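Local coordinates for amino Transferase (Eubacterium rectale, PDB 3ELE), which probably catalyses pyridoxal-5'-phosphate-dependent amino-group transfer between amino acids and 2-oxo acids, as a class I/II (fold-type I) aminotransferase, at residues 238-246 / 257-267; 220-228 / 329-337. All blocks are in the same frame, centred on the assembly; numbering follows the deposited sequence.

Interaction 1 (238-246 / 257-267); sequences DNTLVCYSY and IGYVLVPDEVY. With PLP (pyridoxal-5'-phosphate), chain E.
N239 OD1 takes the backbone N-H of Y267 at 2.8 Å, in the plane of its own carbonyl group and with 157° at the hydrogen, while V266 CA and the edge of the Y267 ring close in around the same oxygen. This amide ties the loop ahead of strand 240-245 to the chain just after the type I turn P263-V266 that follows strand 258-261. Between the strands run two antiparallel hydrogen-bonded pairs: V242 with L261, whose CB atoms meet at 3.9 Å, and Y244 with Y259. Y246 N also bonds I257 O. Y259 CG lies between its backbone N and carbonyl carbon (chi1 61°), which turns one face of the ring to Y244; Y244 CB sits over that face, 3.7 Å from the ring centroid, a CH-pi contact. The two tyrosine rings meet obliquely, planes 31° apart, and Y246 OH comes to the edge of Y259. G258 has no side chain, so its CA can lie 3.7 Å from S245 CA; a CB there would strike Y244 O. On the face shared by C243 and V260, helix 108-119 packs. S245 OG donates to phosphate oxygen O1P of the cofactor at 2.6 Å and also bonds S247 OG. A mostly buried strand pair held by backbone bonds thus probably fixes where S245 OG sits, so that with S247 OG, which also bonds the cofactor, it helps to place the phosphate.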
# COMPACT_ATOMS: atom_id res chain seq x y z
N ASP A 238 22.09 8.74 15.54
CA ASP A 238 22.49 8.03 14.33
C ASP A 238 21.43 7.05 13.83
O ASP A 238 20.99 7.15 12.68
CB ASP A 238 23.85 7.34 14.55
CG ASP A 238 25.02 8.32 14.55
OD1 ASP A 238 24.89 9.50 14.16
OD2 ASP A 238 26.11 7.87 14.93
N ASN A 239 20.98 6.16 14.71
CA ASN A 239 19.95 5.14 14.40
C ASN A 239 18.53 5.71 14.46
O ASN A 239 17.75 5.42 15.33
CB ASN A 239 20.14 3.91 15.30
CG ASN A 239 21.42 3.15 14.98
OD1 ASN A 239 21.67 2.81 13.84
ND2 ASN A 239 22.23 2.89 16.00
N THR A 240 18.22 6.54 13.47
CA THR A 240 16.92 7.18 13.35
C THR A 240 16.37 6.87 11.97
O THR A 240 17.10 7.01 10.98
CB THR A 240 17.06 8.70 13.48
OG1 THR A 240 17.64 9.01 14.75
CG2 THR A 240 15.69 9.47 13.30
N LEU A 241 15.12 6.42 11.94
CA LEU A 241 14.34 6.21 10.73
C LEU A 241 13.29 7.29 10.75
O LEU A 241 12.65 7.48 11.79
CB LEU A 241 13.68 4.83 10.73
CG LEU A 241 14.63 3.64 10.56
CD1 LEU A 241 13.98 2.32 10.98
CD2 LEU A 241 15.12 3.60 9.10
N VAL A 242 13.13 8.03 9.65
CA VAL A 242 12.13 9.11 9.55
C VAL A 242 11.02 8.65 8.61
O VAL A 242 11.30 8.16 7.53
CB VAL A 242 12.74 10.45 9.08
CG1 VAL A 242 11.63 11.53 8.96
CG2 VAL A 242 13.86 10.91 10.06
N CYS A 243 9.78 8.79 9.08
CA CYS A 243 8.56 8.45 8.35
C CYS A 243 7.87 9.78 8.11
O CYS A 243 7.57 10.52 9.07
CB CYS A 243 7.65 7.53 9.18
SG CYS A 243 8.41 5.93 9.50
N TYR A 244 7.63 10.07 6.84
CA TYR A 244 7.00 11.29 6.44
C TYR A 244 5.93 11.01 5.38
O TYR A 244 5.91 9.95 4.77
CB TYR A 244 8.09 12.23 5.91
CG TYR A 244 7.57 13.59 5.54
CD1 TYR A 244 7.29 14.55 6.53
CD2 TYR A 244 7.25 13.90 4.21
CE1 TYR A 244 6.77 15.80 6.19
CE2 TYR A 244 6.72 15.14 3.86
CZ TYR A 244 6.49 16.09 4.85
OH TYR A 244 5.96 17.31 4.48
N SER A 245 4.99 11.93 5.25
CA SER A 245 4.02 11.91 4.18
C SER A 245 3.57 13.34 3.88
O SER A 245 3.75 14.24 4.69
CB SER A 245 2.82 11.02 4.51
OG SER A 245 1.89 11.66 5.36
N TYR A 246 2.98 13.51 2.70
CA TYR A 246 2.45 14.79 2.23
C TYR A 246 0.95 14.97 2.53
O TYR A 246 0.31 15.86 1.98
CB TYR A 246 2.78 14.98 0.73
CG TYR A 246 4.27 15.01 0.50
CD1 TYR A 246 4.99 13.83 0.30
CD2 TYR A 246 4.98 16.22 0.51
CE1 TYR A 246 6.37 13.84 0.11
CE2 TYR A 246 6.40 16.24 0.31
CZ TYR A 246 7.07 15.04 0.12
OH TYR A 246 8.44 15.00 -0.08
N ILE A 257 1.16 9.26 -0.46
CA ILE A 257 2.55 9.52 -0.87
C ILE A 257 3.39 10.00 0.31
O ILE A 257 3.07 10.99 0.98
CB ILE A 257 2.59 10.48 -2.10
CG1 ILE A 257 4.03 10.71 -2.59
CG2 ILE A 257 1.84 11.81 -1.80
CD1 ILE A 257 4.77 9.48 -3.04
N GLY A 258 4.46 9.27 0.59
CA GLY A 258 5.36 9.64 1.64
C GLY A 258 6.69 8.94 1.46
O GLY A 258 7.03 8.53 0.35
N TYR A 259 7.42 8.80 2.55
CA TYR A 259 8.70 8.12 2.48
C TYR A 259 9.20 7.63 3.82
O TYR A 259 8.64 7.99 4.87
CB TYR A 259 9.78 9.02 1.84
CG TYR A 259 10.11 10.33 2.55
CD1 TYR A 259 10.90 10.35 3.72
CD2 TYR A 259 9.68 11.56 2.03
CE1 TYR A 259 11.22 11.55 4.37
CE2 TYR A 259 10.02 12.77 2.67
CZ TYR A 259 10.79 12.75 3.84
OH TYR A 259 11.12 13.92 4.48
N VAL A 260 10.22 6.78 3.73
CA VAL A 260 11.03 6.32 4.83
C VAL A 260 12.45 6.81 4.47
O VAL A 260 12.95 6.55 3.37
CB VAL A 260 11.04 4.79 5.01
CG1 VAL A 260 12.06 4.40 6.10
CG2 VAL A 260 9.63 4.28 5.40
N LEU A 261 13.06 7.53 5.41
CA LEU A 261 14.40 8.07 5.23
C LEU A 261 15.34 7.20 6.06
O LEU A 261 15.13 7.07 7.28
CB LEU A 261 14.42 9.51 5.70
CG LEU A 261 15.71 10.31 5.75
CD1 LEU A 261 16.40 10.35 4.42
CD2 LEU A 261 15.36 11.71 6.26
N VAL A 262 16.33 6.59 5.40
CA VAL A 262 17.34 5.72 6.05
C VAL A 262 18.75 6.39 5.96
O VAL A 262 19.43 6.23 4.94
CB VAL A 262 17.37 4.30 5.42
CG1 VAL A 262 18.36 3.38 6.16
CG2 VAL A 262 15.99 3.66 5.44
N PRO A 263 19.19 7.13 7.01
CA PRO A 263 20.53 7.78 6.98
C PRO A 263 21.70 6.83 6.82
O PRO A 263 21.59 5.66 7.17
CB PRO A 263 20.61 8.49 8.35
CG PRO A 263 19.22 8.59 8.82
CD PRO A 263 18.51 7.40 8.29
N ASP A 264 22.82 7.33 6.30
CA ASP A 264 24.05 6.56 6.18
C ASP A 264 24.63 6.22 7.56
O ASP A 264 25.26 5.18 7.70
CB ASP A 264 25.11 7.27 5.31
CG ASP A 264 24.82 7.20 3.81
OD1 ASP A 264 23.78 6.65 3.37
OD2 ASP A 264 25.68 7.71 3.05
N GLU A 265 24.36 7.06 8.57
CA GLU A 265 24.92 6.90 9.92
C GLU A 265 24.24 5.85 10.78
O GLU A 265 24.66 5.65 11.91
CB GLU A 265 25.01 8.24 10.68
CG GLU A 265 25.98 9.26 10.05
CD GLU A 265 25.51 9.83 8.73
OE1 GLU A 265 24.28 9.94 8.52
OE2 GLU A 265 26.35 10.17 7.88
N VAL A 266 23.20 5.18 10.28
CA VAL A 266 22.63 4.02 10.98
C VAL A 266 23.72 2.94 11.02
O VAL A 266 24.64 2.97 10.17
CB VAL A 266 21.33 3.47 10.34
CG1 VAL A 266 20.20 4.48 10.48
CG2 VAL A 266 21.52 3.07 8.86
N TYR A 267 23.63 2.02 11.99
CA TYR A 267 24.62 0.94 12.23
C TYR A 267 25.13 0.25 10.94
O TYR A 267 26.32 -0.03 10.83
CB TYR A 267 24.04 -0.12 13.23
CG TYR A 267 23.05 -1.06 12.57
CD1 TYR A 267 21.78 -0.60 12.13
CD2 TYR A 267 23.41 -2.37 12.25
CE1 TYR A 267 20.90 -1.44 11.45
CE2 TYR A 267 22.52 -3.21 11.58
CZ TYR A 267 21.26 -2.74 11.18
OH TYR A 267 20.38 -3.56 10.52
N1 PLP E . 0.89 9.61 12.17
C2 PLP E . 0.07 10.47 12.90
C2A PLP E . 0.50 10.93 14.25
C3 PLP E . -1.15 10.92 12.35
O3 PLP E . -1.96 11.78 13.05
C4 PLP E . -1.57 10.47 11.07
C4A PLP E . -3.04 10.63 10.76
O4A PLP E . -3.84 9.77 11.11
C5 PLP E . -0.70 9.60 10.35
C6 PLP E . 0.53 9.17 10.91
C5A PLP E . -1.05 9.03 8.99
O4P PLP E . -0.60 9.81 7.93
P PLP E . -0.80 9.21 6.44
O1P PLP E . 0.34 9.63 5.57
O2P PLP E . -2.04 9.82 5.84
O3P PLP E . -0.92 7.73 6.44

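Interaction 2 (220-228 / 329-337); sequences YREIVYDGI and KPDGAFYMF. With PLP (pyridoxal-5'-phosphate), chain E.
Y220 lays one face of its ring over the methyl of A333, whose CB is 4.1 Å from the ring centroid in a CH-pi contact, and drives its CE1 edge toward the face of F334. That second meeting is T-shaped, with planes at 87° and Y220 CE1 4.0 Å from F334 CZ. The F334 ring also receives I223 CD1, and Y309 of helix 306-323 meets it from outside the two segments. Two oxygens bond the Y220 hydroxyl: Y335 OH at 2.7 Å and O3 of pyridoxal phosphate at 2.6 Å. Y335 CE2 packs close to Y220 CZ, and the Y335 hydroxyl has a further, weak bond to G43 O. A phenylalanine in place of Y220 would probably leave the cofactor's O3 and the Y335 hydroxyl without their shared partner.

Farther along, the backbones bridge once, at V224 and G332: A333 N bonds I223 O at 2.8 Å, and Y225 N bonds D331 O. Y225, with CG anti to its carbonyl carbon (chi1 -42°), carries its ring along the backbone of 331-333, and its hydroxyl donates to A333 O at 2.6 Å. A333 therefore has both its N-H and its carbonyl oxygen held by the 220-228 loop. V224 CG2 touches D331 O beside the bridge. Y220 OH bridges the cofactor's O3 and the Y335 hydroxyl; whichever way the protons run, a polar link joins the ring oxygen to segment 329-337 and probably helps to hold the pyridine ring in place.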
# COMPACT_ATOMS: atom_id res chain seq x y z
N TYR A 220 3.28 16.02 10.62
CA TYR A 220 2.92 17.40 11.05
C TYR A 220 4.12 18.36 11.10
O TYR A 220 3.95 19.50 11.56
CB TYR A 220 2.24 17.39 12.44
CG TYR A 220 1.01 16.53 12.47
CD1 TYR A 220 -0.17 16.98 11.92
CD2 TYR A 220 1.03 15.24 13.02
CE1 TYR A 220 -1.31 16.20 11.92
CE2 TYR A 220 -0.13 14.44 13.02
CZ TYR A 220 -1.29 14.94 12.44
OH TYR A 220 -2.46 14.24 12.38
N ARG A 221 5.31 17.92 10.64
CA ARG A 221 6.55 18.72 10.68
C ARG A 221 6.38 20.19 10.32
O ARG A 221 6.85 21.05 11.06
CB ARG A 221 7.68 18.07 9.83
CG ARG A 221 8.94 18.98 9.64
CD ARG A 221 10.13 18.23 9.09
NE ARG A 221 10.81 17.53 10.16
CZ ARG A 221 11.67 18.09 11.01
NH1 ARG A 221 11.93 19.39 11.00
NH2 ARG A 221 12.23 17.35 11.94
N GLU A 222 5.68 20.47 9.21
CA GLU A 222 5.47 21.85 8.75
C GLU A 222 4.26 22.54 9.39
O GLU A 222 4.10 23.75 9.22
CB GLU A 222 5.40 21.97 7.23
CG GLU A 222 6.67 21.53 6.49
CD GLU A 222 6.87 20.03 6.42
OE1 GLU A 222 5.84 19.30 6.41
OE2 GLU A 222 8.04 19.60 6.40
N ILE A 223 3.40 21.78 10.10
CA ILE A 223 2.25 22.32 10.82
C ILE A 223 2.75 22.66 12.23
O ILE A 223 2.54 21.93 13.18
CB ILE A 223 1.01 21.36 10.83
CG1 ILE A 223 0.65 20.96 9.38
CG2 ILE A 223 -0.19 22.01 11.58
CD1 ILE A 223 -0.82 20.61 9.14
N VAL A 224 3.48 23.77 12.29
CA VAL A 224 4.09 24.27 13.54
C VAL A 224 3.94 25.80 13.52
O VAL A 224 3.96 26.40 12.44
CB VAL A 224 5.57 23.78 13.72
CG1 VAL A 224 6.46 24.24 12.57
CG2 VAL A 224 6.14 24.22 15.08
N TYR A 225 3.80 26.40 14.70
CA TYR A 225 3.46 27.83 14.85
C TYR A 225 4.47 28.63 15.65
O TYR A 225 5.26 28.06 16.40
CB TYR A 225 2.10 27.95 15.55
CG TYR A 225 1.06 26.96 15.07
CD1 TYR A 225 0.57 27.04 13.76
CD2 TYR A 225 0.58 25.93 15.90
CE1 TYR A 225 -0.39 26.13 13.29
CE2 TYR A 225 -0.39 25.02 15.45
CZ TYR A 225 -0.87 25.12 14.13
OH TYR A 225 -1.80 24.22 13.63
N ASP A 226 4.40 29.95 15.48
CA ASP A 226 5.19 30.97 16.23
C ASP A 226 6.72 30.84 16.12
O ASP A 226 7.44 31.18 17.07
CB ASP A 226 4.78 30.97 17.73
CG ASP A 226 3.29 31.17 17.96
OD1 ASP A 226 2.62 31.85 17.15
OD2 ASP A 226 2.81 30.66 19.01
N GLY A 227 7.20 30.35 14.98
CA GLY A 227 8.62 30.15 14.79
C GLY A 227 9.26 29.06 15.65
O GLY A 227 10.48 29.05 15.80
N ILE A 228 8.46 28.15 16.22
CA ILE A 228 8.98 27.05 17.03
C ILE A 228 9.72 26.13 16.07
O ILE A 228 9.25 25.91 14.95
CB ILE A 228 7.84 26.29 17.79
CG1 ILE A 228 7.19 27.21 18.84
CG2 ILE A 228 8.38 25.02 18.50
CD1 ILE A 228 8.10 27.56 20.02
N LYS A 329 -1.42 24.75 25.48
CA LYS A 329 -1.27 25.53 24.23
C LYS A 329 -0.36 24.73 23.30
O LYS A 329 0.81 24.57 23.60
CB LYS A 329 -0.72 26.94 24.46
CG LYS A 329 -0.81 27.83 23.19
CD LYS A 329 -0.52 29.30 23.45
CE LYS A 329 -0.75 30.14 22.16
NZ LYS A 329 -0.60 31.64 22.30
N PRO A 330 -0.89 24.22 22.16
CA PRO A 330 -0.04 23.39 21.30
C PRO A 330 0.87 24.22 20.40
O PRO A 330 0.44 25.26 19.90
CB PRO A 330 -1.06 22.63 20.45
CG PRO A 330 -2.20 23.56 20.32
CD PRO A 330 -2.23 24.39 21.57
N ASP A 331 2.10 23.74 20.18
CA ASP A 331 3.06 24.39 19.26
C ASP A 331 2.97 23.87 17.82
O ASP A 331 3.51 24.50 16.89
CB ASP A 331 4.49 24.22 19.78
CG ASP A 331 4.74 25.00 21.06
OD1 ASP A 331 4.24 26.14 21.18
OD2 ASP A 331 5.45 24.48 21.94
N GLY A 332 2.29 22.74 17.61
CA GLY A 332 2.16 22.15 16.28
C GLY A 332 1.00 21.19 16.14
O GLY A 332 0.27 20.95 17.11
N ALA A 333 0.82 20.65 14.93
CA ALA A 333 -0.32 19.78 14.58
C ALA A 333 -1.64 20.59 14.66
O ALA A 333 -1.61 21.84 14.72
CB ALA A 333 -0.34 18.50 15.45
N PHE A 334 -2.79 19.92 14.59
CA PHE A 334 -4.10 20.62 14.65
C PHE A 334 -5.10 20.01 15.64
O PHE A 334 -6.31 19.94 15.39
CB PHE A 334 -4.67 20.91 13.25
CG PHE A 334 -4.63 19.75 12.28
CD1 PHE A 334 -5.24 18.52 12.57
CD2 PHE A 334 -4.07 19.93 11.00
CE1 PHE A 334 -5.25 17.47 11.63
CE2 PHE A 334 -4.08 18.89 10.05
CZ PHE A 334 -4.66 17.66 10.36
N TYR A 335 -4.56 19.63 16.80
CA TYR A 335 -5.32 19.04 17.90
C TYR A 335 -5.03 19.82 19.18
O TYR A 335 -3.87 20.12 19.48
CB TYR A 335 -4.89 17.60 18.08
CG TYR A 335 -4.90 16.79 16.82
CD1 TYR A 335 -6.11 16.37 16.26
CD2 TYR A 335 -3.72 16.49 16.15
CE1 TYR A 335 -6.12 15.63 15.06
CE2 TYR A 335 -3.72 15.77 14.97
CZ TYR A 335 -4.93 15.34 14.43
OH TYR A 335 -4.94 14.61 13.27
N MSE A 336 -6.08 20.19 19.92
CA MSE A 336 -5.89 20.83 21.21
C MSE A 336 -6.22 19.83 22.32
O MSE A 336 -7.28 19.17 22.28
CB MSE A 336 -6.72 22.09 21.34
CG MSE A 336 -6.33 22.90 22.58
SE MSE A 336 -7.01 24.63 22.49
CE MSE A 336 -5.93 25.26 21.06
N PHE A 337 -5.32 19.75 23.30
CA PHE A 337 -5.43 18.82 24.43
C PHE A 337 -5.95 19.66 25.61
O PHE A 337 -5.26 20.58 26.08
CB PHE A 337 -4.06 18.17 24.68
CG PHE A 337 -4.13 16.73 25.07
CD1 PHE A 337 -4.71 15.81 24.21
CD2 PHE A 337 -3.56 16.27 26.26
CE1 PHE A 337 -4.80 14.47 24.56
CE2 PHE A 337 -3.61 14.93 26.60
CZ PHE A 337 -4.22 14.03 25.74
N1 PLP E . 0.89 9.61 12.17
C2 PLP E . 0.07 10.47 12.90
C2A PLP E . 0.50 10.93 14.25
C3 PLP E . -1.15 10.92 12.35
O3 PLP E . -1.96 11.78 13.05
C4 PLP E . -1.57 10.47 11.07
C4A PLP E . -3.04 10.63 10.76
O4A PLP E . -3.84 9.77 11.11
C5 PLP E . -0.70 9.60 10.35
C6 PLP E . 0.53 9.17 10.91
C5A PLP E . -1.05 9.03 8.99
O4P PLP E . -0.60 9.81 7.93
P PLP E . -0.80 9.21 6.44
O1P PLP E . 0.34 9.63 5.57
O2P PLP E . -2.04 9.82 5.84
O3P PLP E . -0.92 7.73 6.44

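Both contacts are mainly buried and both reach the same pyridoxal phosphate, from different ends: interaction 1 through the phosphate, interaction 2 through O3 on the ring. Interaction 1 joins neighbouring strands of the seven-stranded sheet over a short connection, so regular backbone pairing dominates, and exposure is confined to the end around D238, N239 and the chain after strand 258-261. Interaction 2 brings together segments about a hundred residues apart, a loop following strand 213-217 and the loop leading into strand 335-339, with that strand's first residues; it relies on one backbone bridge, tyrosine hydroxyls and an aromatic cluster. The two meet directly where Y244 OH lies 2.8 Å from E222 OE1, a probable hydrogen bond.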